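Local coordinates for putative branched-chain amino acid ABC transporter, periplasmic branched-chain amino acid-binding protein (Pseudomonas protegens Pf-5, PDB 4RU0) that probably captures branched-chain amino acids or related small solutes in the periplasm and hands them to an ABC transporter for uptake, at residues 184-189 with 212-217; 221-226 with 248-253; 229-234 with 255-260. All blocks are in the same frame, centred on the assembly; numbering follows the deposited sequence.

In the fold
Contact 1 pairs the edge strand 210-216 with its parallel neighbour 182-188, and helix 224-233, next in the chain, lies over their A184, L186, I212 and I214 face. That helix then meets helix 246-256 twice: at its start in contact 2 and at its end in contact 3, whose centres are about 11 Å apart. L186 packs on Q223 and Q226, while I214 packs on Q229 and I230, and I212 on Q229 and Q233, tying contact 1 to both others. The bound P3G, contacted by Y41, Y192, W243 and W269, lies about 5 Å from the side chain of H188 in contact 1 and about 13 Å from that of Q223 in contact 2.

Contact 1 (184-189 with 212-217); sequences ATLYHD and IQIPVA
P215 lies over one face of the Y187 ring in a CH-pi contact, its CA 3.8 Å from the ring centroid. Farther out, CB of P215 is 3.6 Å from CZ of Y187, and the two side chains are set obliquely. CG of Y187 occupies the crowded position between backbone N and carbonyl carbon (chi1 66°), which folds the phenol across to the neighbouring strand. On the same face of the sheet Q213 and T185 stand side by side; the Q213 chain bends at chi2 (-65°) and brings OE1 to 3.3 Å from CB of T185, while its NE2 bonds to OD1 of N211. On the other face CD1 of L186 is shared between CG2 of I214 (3.6 Å) and CG2 of V216 (3.5 Å).

Behind these side chains runs an in-register parallel ladder, in which T185, Y187 and D189 donate to I212, I214 and V216, and I214 and V216 donate back to T185 and Y187. The bond from D189 N to V216 O, at 2.8 Å, closes the ladder. Just beyond, the D189 carboxylate forms a salt bridge with R194, and S190 and D218 bond the two nitrogens of the H188 ring, fixing its rotation near the bound P3G. Helix 197-207 covers T185 and Q213, whereas helix 224-233 covers L186 and I214. Strand 182-188, helix 197-207 and strand 210-216 thus form a beta-alpha-beta crossover at the sheet edge, as in the Rossmann-like lobes of leucine-binding proteins, where loops at the strand C-termini face the ligand cleft.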
loop_
_atom_site.group_PDB
_atom_site.type_symbol
_atom_site.label_atom_id
_atom_site.label_comp_id
_atom_site.label_asym_id
_atom_site.label_seq_id
_atom_site.Cartn_x
_atom_site.Cartn_y
_atom_site.Cartn_z
ATOM N N ALA A 184 -3.378 -22.084 4.339
ATOM C CA ALA A 184 -4.499 -21.558 5.107
ATOM C C ALA A 184 -4.443 -20.036 5.158
ATOM O O ALA A 184 -3.399 -19.451 5.448
ATOM C CB ALA A 184 -4.512 -22.144 6.519
ATOM N N THR A 185 -5.574 -19.402 4.874
ATOM C CA THR A 185 -5.671 -17.961 5.002
ATOM C C THR A 185 -6.509 -17.625 6.229
ATOM O O THR A 185 -7.701 -17.957 6.301
ATOM C CB THR A 185 -6.277 -17.304 3.737
ATOM O OG1 THR A 185 -5.417 -17.538 2.618
ATOM C CG2 THR A 185 -6.431 -15.802 3.932
ATOM N N LEU A 186 -5.860 -16.995 7.203
ATOM C CA LEU A 186 -6.514 -16.521 8.412
ATOM C C LEU A 186 -6.822 -15.031 8.268
ATOM O O LEU A 186 -5.913 -14.200 8.329
ATOM C CB LEU A 186 -5.624 -16.766 9.629
ATOM C CG LEU A 186 -6.270 -16.513 10.996
ATOM C CD1 LEU A 186 -7.422 -17.474 11.196
ATOM C CD2 LEU A 186 -5.250 -16.667 12.106
ATOM N N TYR A 187 -8.091 -14.690 8.057
ATOM C CA TYR A 187 -8.424 -13.310 7.701
ATOM C C TYR A 187 -9.430 -12.658 8.639
ATOM O O TYR A 187 -10.412 -13.279 9.064
ATOM C CB TYR A 187 -8.958 -13.237 6.261
ATOM C CG TYR A 187 -10.288 -13.926 6.034
ATOM C CD1 TYR A 187 -11.488 -13.233 6.180
ATOM C CD2 TYR A 187 -10.347 -15.269 5.672
ATOM C CE1 TYR A 187 -12.706 -13.858 5.980
ATOM C CE2 TYR A 187 -11.567 -15.905 5.466
ATOM C CZ TYR A 187 -12.740 -15.194 5.622
ATOM O OH TYR A 187 -13.952 -15.810 5.417
ATOM N N HIS A 188 -9.156 -11.397 8.956
ATOM C CA HIS A 188 -10.093 -10.529 9.649
ATOM C C HIS A 188 -11.398 -10.532 8.878
ATOM O O HIS A 188 -11.409 -10.281 7.679
ATOM C CB HIS A 188 -9.516 -9.117 9.757
ATOM C CG HIS A 188 -10.316 -8.191 10.619
ATOM N ND1 HIS A 188 -11.203 -7.275 10.101
ATOM C CD2 HIS A 188 -10.345 -8.026 11.963
ATOM C CE1 HIS A 188 -11.754 -6.589 11.088
ATOM N NE2 HIS A 188 -11.250 -7.031 12.230
ATOM N N ASP A 189 -12.498 -10.852 9.549
ATOM C CA ASP A 189 -13.774 -10.940 8.850
ATOM C C ASP A 189 -14.274 -9.533 8.528
ATOM O O ASP A 189 -15.001 -8.916 9.303
ATOM C CB ASP A 189 -14.803 -11.723 9.674
ATOM C CG ASP A 189 -16.043 -12.086 8.867
ATOM O OD1 ASP A 189 -15.913 -12.362 7.650
ATOM O OD2 ASP A 189 -17.155 -12.095 9.444
ATOM N N ILE A 212 -7.544 -23.252 2.176
ATOM C CA ILE A 212 -8.257 -23.217 3.446
ATOM C C ILE A 212 -8.514 -21.771 3.867
ATOM O O ILE A 212 -7.580 -20.997 4.057
ATOM C CB ILE A 212 -7.464 -23.951 4.555
ATOM C CG1 ILE A 212 -7.194 -25.404 4.150
ATOM C CG2 ILE A 212 -8.205 -23.895 5.887
ATOM C CD1 ILE A 212 -6.321 -26.155 5.130
ATOM N N GLN A 213 -9.787 -21.415 4.008
ATOM C CA GLN A 213 -10.184 -20.054 4.362
ATOM C C GLN A 213 -10.777 -19.984 5.770
ATOM O O GLN A 213 -11.816 -20.582 6.046
ATOM C CB GLN A 213 -11.189 -19.515 3.337
ATOM C CG GLN A 213 -10.600 -19.274 1.946
ATOM C CD GLN A 213 -9.539 -18.177 1.932
ATOM O OE1 GLN A 213 -9.467 -17.349 2.840
ATOM N NE2 GLN A 213 -8.712 -18.170 0.895
ATOM N N ILE A 214 -10.117 -19.254 6.662
ATOM C CA ILE A 214 -10.533 -19.226 8.067
ATOM C C ILE A 214 -10.778 -17.801 8.569
ATOM O O ILE A 214 -9.835 -17.033 8.765
ATOM C CB ILE A 214 -9.481 -19.896 8.970
ATOM C CG1 ILE A 214 -9.182 -21.321 8.489
ATOM C CG2 ILE A 214 -9.952 -19.911 10.398
ATOM C CD1 ILE A 214 -7.971 -21.949 9.161
ATOM N N PRO A 215 -12.053 -17.440 8.769
ATOM C CA PRO A 215 -12.420 -16.093 9.231
ATOM C C PRO A 215 -12.156 -15.863 10.716
ATOM O O PRO A 215 -12.229 -16.799 11.515
ATOM C CB PRO A 215 -13.920 -16.018 8.938
ATOM C CG PRO A 215 -14.378 -17.431 8.972
ATOM C CD PRO A 215 -13.235 -18.253 8.429
ATOM N N VAL A 216 -11.835 -14.622 11.071
ATOM C CA VAL A 216 -11.718 -14.221 12.467
ATOM C C VAL A 216 -12.633 -13.037 12.729
ATOM O O VAL A 216 -12.442 -11.957 12.162
ATOM C CB VAL A 216 -10.285 -13.831 12.852
ATOM C CG1 VAL A 216 -10.269 -13.214 14.242
ATOM C CG2 VAL A 216 -9.380 -15.038 12.811
ATOM N N ALA A 217 -13.628 -13.242 13.584
ATOM C CA ALA A 217 -14.620 -12.213 13.874
ATOM C C ALA A 217 -14.008 -11.069 14.669
ATOM O O ALA A 217 -13.109 -11.279 15.487
ATOM C CB ALA A 217 -15.804 -12.814 14.633
#

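Contact 2 (221-226 with 248-253); sequences NEQSAQ and PVAVKT
The amide of Q223 reaches across to A250 of helix 246-256, with OE1 of Q223 3.2 Å from CA of A250 and 3.3 Å from its CB. NE2 lies near both N of A250 and CG1 of V249, the latter 3.7 Å away, the V249 and Q223 side chains set at a slant. Beyond CG the Q223 chain is extended (chi2 -175°), which carries the amide from the helix start into this buried place. There it is gripped from beyond the two segments: NE2 donates to the backbone oxygens of S246 and G220, and OE1 accepts from NE1 of W227. Were the amide lost to an alanine here, those two carbonyls and the W227 indole would probably be left without their mate and a gap would open beside A250. CG1 of V249 also touches O of N221 at 3.5 Å. Nearer the Q223 backbone, one water links the segments, accepting from Q223 N at 3.0 Å and donating to OG1 of T253 at 2.7 Å; that hydroxyl donates to O of V249. Q223 N-caps helix 224-233, and the contact sets this cap and the preceding loop against the flank of the next crossover helix in a Rossmann-like alpha/beta lobe.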
loop_
_atom_site.group_PDB
_atom_site.type_symbol
_atom_site.label_atom_id
_atom_site.label_comp_id
_atom_site.label_asym_id
_atom_site.label_seq_id
_atom_site.Cartn_x
_atom_site.Cartn_y
_atom_site.Cartn_z
ATOM N N ASN A 221 -9.913 -11.029 19.547
ATOM C CA ASN A 221 -9.129 -11.281 20.750
ATOM C C ASN A 221 -9.045 -12.768 21.049
ATOM O O ASN A 221 -8.119 -13.224 21.714
ATOM C CB ASN A 221 -9.737 -10.552 21.951
ATOM C CG ASN A 221 -9.406 -9.080 21.964
ATOM O OD1 ASN A 221 -8.239 -8.696 21.887
ATOM N ND2 ASN A 221 -10.435 -8.241 22.057
ATOM N N GLU A 222 -10.031 -13.516 20.563
ATOM C CA GLU A 222 -10.105 -14.952 20.802
ATOM C C GLU A 222 -9.935 -15.715 19.500
ATOM O O GLU A 222 -10.727 -15.548 18.572
ATOM C CB GLU A 222 -11.437 -15.326 21.457
ATOM C CG GLU A 222 -11.296 -16.050 22.793
ATOM C CD GLU A 222 -10.517 -17.343 22.684
ATOM O OE1 GLU A 222 -9.841 -17.712 23.672
ATOM O OE2 GLU A 222 -10.581 -17.994 21.617
ATOM N N GLN A 223 -8.914 -16.562 19.429
ATOM C CA GLN A 223 -8.631 -17.268 18.183
ATOM C C GLN A 223 -8.351 -18.755 18.375
ATOM O O GLN A 223 -7.801 -19.397 17.477
ATOM C CB GLN A 223 -7.445 -16.608 17.469
ATOM C CG GLN A 223 -7.761 -15.243 16.889
ATOM C CD GLN A 223 -6.606 -14.660 16.092
ATOM O OE1 GLN A 223 -5.834 -15.389 15.465
ATOM N NE2 GLN A 223 -6.489 -13.337 16.108
ATOM N N SER A 224 -8.732 -19.298 19.530
ATOM C CA SER A 224 -8.413 -20.684 19.863
ATOM C C SER A 224 -8.988 -21.671 18.853
ATOM O O SER A 224 -8.327 -22.643 18.491
ATOM C CB SER A 224 -8.919 -21.029 21.261
ATOM O OG SER A 224 -8.324 -20.184 22.239
ATOM N N ALA A 225 -10.206 -21.417 18.387
ATOM C CA ALA A 225 -10.853 -22.336 17.457
ATOM C C ALA A 225 -10.085 -22.364 16.143
ATOM O O ALA A 225 -9.805 -23.434 15.598
ATOM C CB ALA A 225 -12.298 -21.939 17.228
ATOM N N GLN A 226 -9.738 -21.178 15.657
ATOM C CA GLN A 226 -8.989 -21.033 14.420
ATOM C C GLN A 226 -7.665 -21.799 14.461
ATOM O O GLN A 226 -7.367 -22.598 13.565
ATOM C CB GLN A 226 -8.733 -19.549 14.124
ATOM C CG GLN A 226 -9.972 -18.758 13.688
ATOM C CD GLN A 226 -10.871 -18.352 14.843
ATOM O OE1 GLN A 226 -10.630 -18.708 16.001
ATOM N NE2 GLN A 226 -11.912 -17.596 14.532
ATOM N N PRO A 248 -1.227 -9.468 16.638
ATOM C CA PRO A 248 -0.365 -10.024 17.691
ATOM C C PRO A 248 -0.991 -11.235 18.369
ATOM O O PRO A 248 -0.277 -12.152 18.777
ATOM C CB PRO A 248 -0.221 -8.865 18.690
ATOM C CG PRO A 248 -0.608 -7.653 17.943
ATOM C CD PRO A 248 -1.641 -8.092 16.964
ATOM N N VAL A 249 -2.313 -11.227 18.496
ATOM C CA VAL A 249 -3.020 -12.358 19.078
ATOM C C VAL A 249 -2.830 -13.603 18.221
ATOM O O VAL A 249 -2.584 -14.688 18.752
ATOM C CB VAL A 249 -4.526 -12.062 19.246
ATOM C CG1 VAL A 249 -5.285 -13.324 19.631
ATOM C CG2 VAL A 249 -4.738 -10.973 20.284
ATOM N N ALA A 250 -2.933 -13.446 16.899
ATOM C CA ALA A 250 -2.755 -14.569 15.978
ATOM C C ALA A 250 -1.396 -15.234 16.191
ATOM O O ALA A 250 -1.291 -16.463 16.254
ATOM C CB ALA A 250 -2.900 -14.113 14.533
ATOM N N VAL A 251 -0.359 -14.413 16.315
ATOM C CA VAL A 251 0.989 -14.928 16.490
ATOM C C VAL A 251 1.150 -15.608 17.854
ATOM O O VAL A 251 1.654 -16.733 17.928
ATOM C CB VAL A 251 2.024 -13.808 16.318
ATOM C CG1 VAL A 251 3.422 -14.354 16.464
ATOM C CG2 VAL A 251 1.853 -13.157 14.951
ATOM N N LYS A 252 0.706 -14.937 18.917
ATOM C CA LYS A 252 0.730 -15.503 20.266
ATOM C C LYS A 252 0.007 -16.844 20.338
ATOM O O LYS A 252 0.460 -17.777 21.008
ATOM C CB LYS A 252 0.080 -14.556 21.275
ATOM C CG LYS A 252 0.880 -13.339 21.677
ATOM C CD LYS A 252 0.055 -12.506 22.655
ATOM C CE LYS A 252 0.717 -11.184 22.987
ATOM N NZ LYS A 252 -0.202 -10.292 23.757
ATOM N N THR A 253 -1.133 -16.924 19.668
ATOM C CA THR A 253 -1.943 -18.129 19.718
ATOM C C THR A 253 -1.279 -19.238 18.910
ATOM O O THR A 253 -1.271 -20.399 19.327
ATOM C CB THR A 253 -3.366 -17.869 19.201
ATOM O OG1 THR A 253 -3.905 -16.729 19.878
ATOM C CG2 THR A 253 -4.265 -19.067 19.465
HETATM O O HOH W 1 -6.376 -16.744 20.976
#

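Contact 3 (229-234 with 255-260); sequences QIRQQN and ARFGFP
R231 leans across to the end of helix 246-256, and its side chain passes the carbonyl oxygen of F257, which lies near each atom from CG to NH1. CB points toward the opposing segment, and the chain runs out extended from CG to NE. CG passes 3.8 Å from O of F257, and CD comes closer, 3.2 Å from that oxygen; CD also lies at the edge of the F257 ring, 4.2 Å from CD2. NE and CZ stay beside the same oxygen. At the tip, chi4 near 90° sets the guanidinium plane across the chain, with O of F257 at its edge, near its plane. The modelled separation is too short for the exact geometry of this bond to be trusted, although a hydrogen bond from NH1 to O of F257 is plausible. The same NH1 is 3.7 Å from CA of G258.

One residue back, I230 turns to the more buried side. Its CG2 sits over a face of the F259 ring, 4.1 Å from the centroid and 27° off the normal, in a CH-pi contact. The F259 side chain swings out anti to the backbone N (chi1 -170°), and its ring lies between the I230 methyl and, toward the rim of the other face, CD of P260. ND2 of N234 approaches it more loosely. P235 packs on both I230 and F259, I230 reaches I214 of the edge strand, and W227 and R228 touch F257. G258 ends helix 246-256 in a Schellman motif, and N234 likewise leaves helix 224-233 with positive phi: the contact joins the C-terminal ends of two neighbouring helices of the alpha/beta lobe, one of them Schellman-capped.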
loop_
_atom_site.group_PDB
_atom_site.type_symbol
_atom_site.label_atom_id
_atom_site.label_comp_id
_atom_site.label_asym_id
_atom_site.label_seq_id
_atom_site.Cartn_x
_atom_site.Cartn_y
_atom_site.Cartn_z
ATOM N N GLN A 229 -7.981 -25.493 14.622
ATOM C CA GLN A 229 -8.213 -26.008 13.287
ATOM C C GLN A 229 -6.898 -26.122 12.512
ATOM O O GLN A 229 -6.642 -27.126 11.844
ATOM C CB GLN A 229 -9.188 -25.117 12.532
ATOM C CG GLN A 229 -9.386 -25.524 11.084
ATOM C CD GLN A 229 -10.406 -24.654 10.379
ATOM O OE1 GLN A 229 -11.183 -23.951 11.022
ATOM N NE2 GLN A 229 -10.397 -24.684 9.049
ATOM N N ILE A 230 -6.065 -25.092 12.621
ATOM C CA ILE A 230 -4.798 -25.045 11.909
ATOM C C ILE A 230 -3.842 -26.130 12.397
ATOM O O ILE A 230 -3.135 -26.741 11.594
ATOM C CB ILE A 230 -4.148 -23.651 12.045
ATOM C CG1 ILE A 230 -4.890 -22.649 11.156
ATOM C CG2 ILE A 230 -2.671 -23.689 11.684
ATOM C CD1 ILE A 230 -4.590 -21.194 11.471
ATOM N N ARG A 231 -3.830 -26.399 13.701
ATOM C CA ARG A 231 -2.990 -27.484 14.202
ATOM C C ARG A 231 -3.500 -28.840 13.705
ATOM O O ARG A 231 -2.696 -29.713 13.363
ATOM C CB ARG A 231 -2.911 -27.472 15.730
ATOM C CG ARG A 231 -1.842 -28.422 16.277
ATOM C CD ARG A 231 -1.797 -28.400 17.796
ATOM N NE ARG A 231 -0.966 -29.462 18.360
ATOM C CZ ARG A 231 0.336 -29.349 18.608
ATOM N NH1 ARG A 231 0.972 -28.219 18.330
ATOM N NH2 ARG A 231 1.008 -30.368 19.135
ATOM N N GLN A 232 -4.824 -29.017 13.661
ATOM C CA GLN A 232 -5.421 -30.245 13.127
ATOM C C GLN A 232 -5.061 -30.460 11.657
ATOM O O GLN A 232 -4.652 -31.545 11.257
ATOM C CB GLN A 232 -6.946 -30.223 13.273
ATOM C CG GLN A 232 -7.477 -30.532 14.664
ATOM C CD GLN A 232 -8.940 -30.143 14.817
ATOM O OE1 GLN A 232 -9.466 -29.346 14.039
ATOM N NE2 GLN A 232 -9.605 -30.703 15.820
ATOM N N GLN A 233 -5.226 -29.424 10.847
ATOM C CA GLN A 233 -5.009 -29.568 9.418
ATOM C C GLN A 233 -3.525 -29.485 9.049
ATOM O O GLN A 233 -3.133 -29.949 7.983
ATOM C CB GLN A 233 -5.819 -28.515 8.660
ATOM C CG GLN A 233 -7.314 -28.813 8.624
ATOM C CD GLN A 233 -8.120 -27.692 7.992
ATOM O OE1 GLN A 233 -8.001 -26.535 8.388
ATOM N NE2 GLN A 233 -8.946 -28.030 7.008
ATOM N N ASN A 234 -2.717 -28.915 9.943
ATOM C CA ASN A 234 -1.278 -28.717 9.725
ATOM C C ASN A 234 -0.925 -28.245 8.307
ATOM O O ASN A 234 -0.250 -28.957 7.559
ATOM C CB ASN A 234 -0.516 -30.008 10.053
ATOM C CG ASN A 234 0.995 -29.824 10.019
ATOM O OD1 ASN A 234 1.736 -30.733 9.634
ATOM N ND2 ASN A 234 1.456 -28.642 10.409
ATOM N N ALA A 255 1.891 -19.726 18.475
ATOM C CA ALA A 255 2.974 -20.271 19.284
ATOM C C ALA A 255 2.414 -21.172 20.379
ATOM O O ALA A 255 2.968 -22.230 20.667
ATOM C CB ALA A 255 3.806 -19.158 19.883
ATOM N N ARG A 256 1.300 -20.752 20.969
ATOM C CA ARG A 256 0.625 -21.560 21.972
ATOM C C ARG A 256 0.234 -22.930 21.414
ATOM O O ARG A 256 0.408 -23.952 22.079
ATOM C CB ARG A 256 -0.607 -20.829 22.500
ATOM C CG ARG A 256 -1.542 -21.708 23.321
ATOM C CD ARG A 256 -2.548 -20.873 24.089
ATOM N NE ARG A 256 -1.998 -20.390 25.350
ATOM C CZ ARG A 256 -2.180 -20.994 26.521
ATOM N NH1 ARG A 256 -1.639 -20.487 27.623
ATOM N NH2 ARG A 256 -2.906 -22.102 26.593
ATOM N N PHE A 257 -0.278 -22.950 20.187
ATOM C CA PHE A 257 -0.704 -24.199 19.560
ATOM C C PHE A 257 0.442 -24.916 18.843
ATOM O O PHE A 257 0.243 -25.956 18.234
ATOM C CB PHE A 257 -1.848 -23.943 18.579
ATOM C CG PHE A 257 -3.210 -23.940 19.221
ATOM C CD1 PHE A 257 -3.709 -22.794 19.829
ATOM C CD2 PHE A 257 -4.001 -25.080 19.204
ATOM C CE1 PHE A 257 -4.970 -22.787 20.413
ATOM C CE2 PHE A 257 -5.264 -25.081 19.787
ATOM C CZ PHE A 257 -5.746 -23.932 20.393
ATOM N N GLY A 258 1.640 -24.353 18.909
ATOM C CA GLY A 258 2.816 -25.017 18.381
ATOM C C GLY A 258 3.003 -24.919 16.881
ATOM O O GLY A 258 3.818 -25.651 16.312
ATOM N N PHE A 259 2.265 -24.029 16.225
ATOM C CA PHE A 259 2.460 -23.848 14.791
ATOM C C PHE A 259 3.696 -22.983 14.555
ATOM O O PHE A 259 3.888 -21.976 15.235
ATOM C CB PHE A 259 1.230 -23.227 14.131
ATOM C CG PHE A 259 1.289 -23.246 12.627
ATOM C CD1 PHE A 259 0.925 -24.384 11.921
ATOM C CD2 PHE A 259 1.739 -22.136 11.922
ATOM C CE1 PHE A 259 0.997 -24.415 10.546
ATOM C CE2 PHE A 259 1.813 -22.155 10.543
ATOM C CZ PHE A 259 1.443 -23.295 9.849
ATOM N N PRO A 260 4.559 -23.393 13.613
ATOM C CA PRO A 260 5.833 -22.688 13.399
ATOM C C PRO A 260 5.628 -21.313 12.774
ATOM O O PRO A 260 5.072 -21.168 11.686
ATOM C CB PRO A 260 6.613 -23.624 12.463
ATOM C CG PRO A 260 5.590 -24.508 11.839
ATOM C CD PRO A 260 4.444 -24.615 12.799
#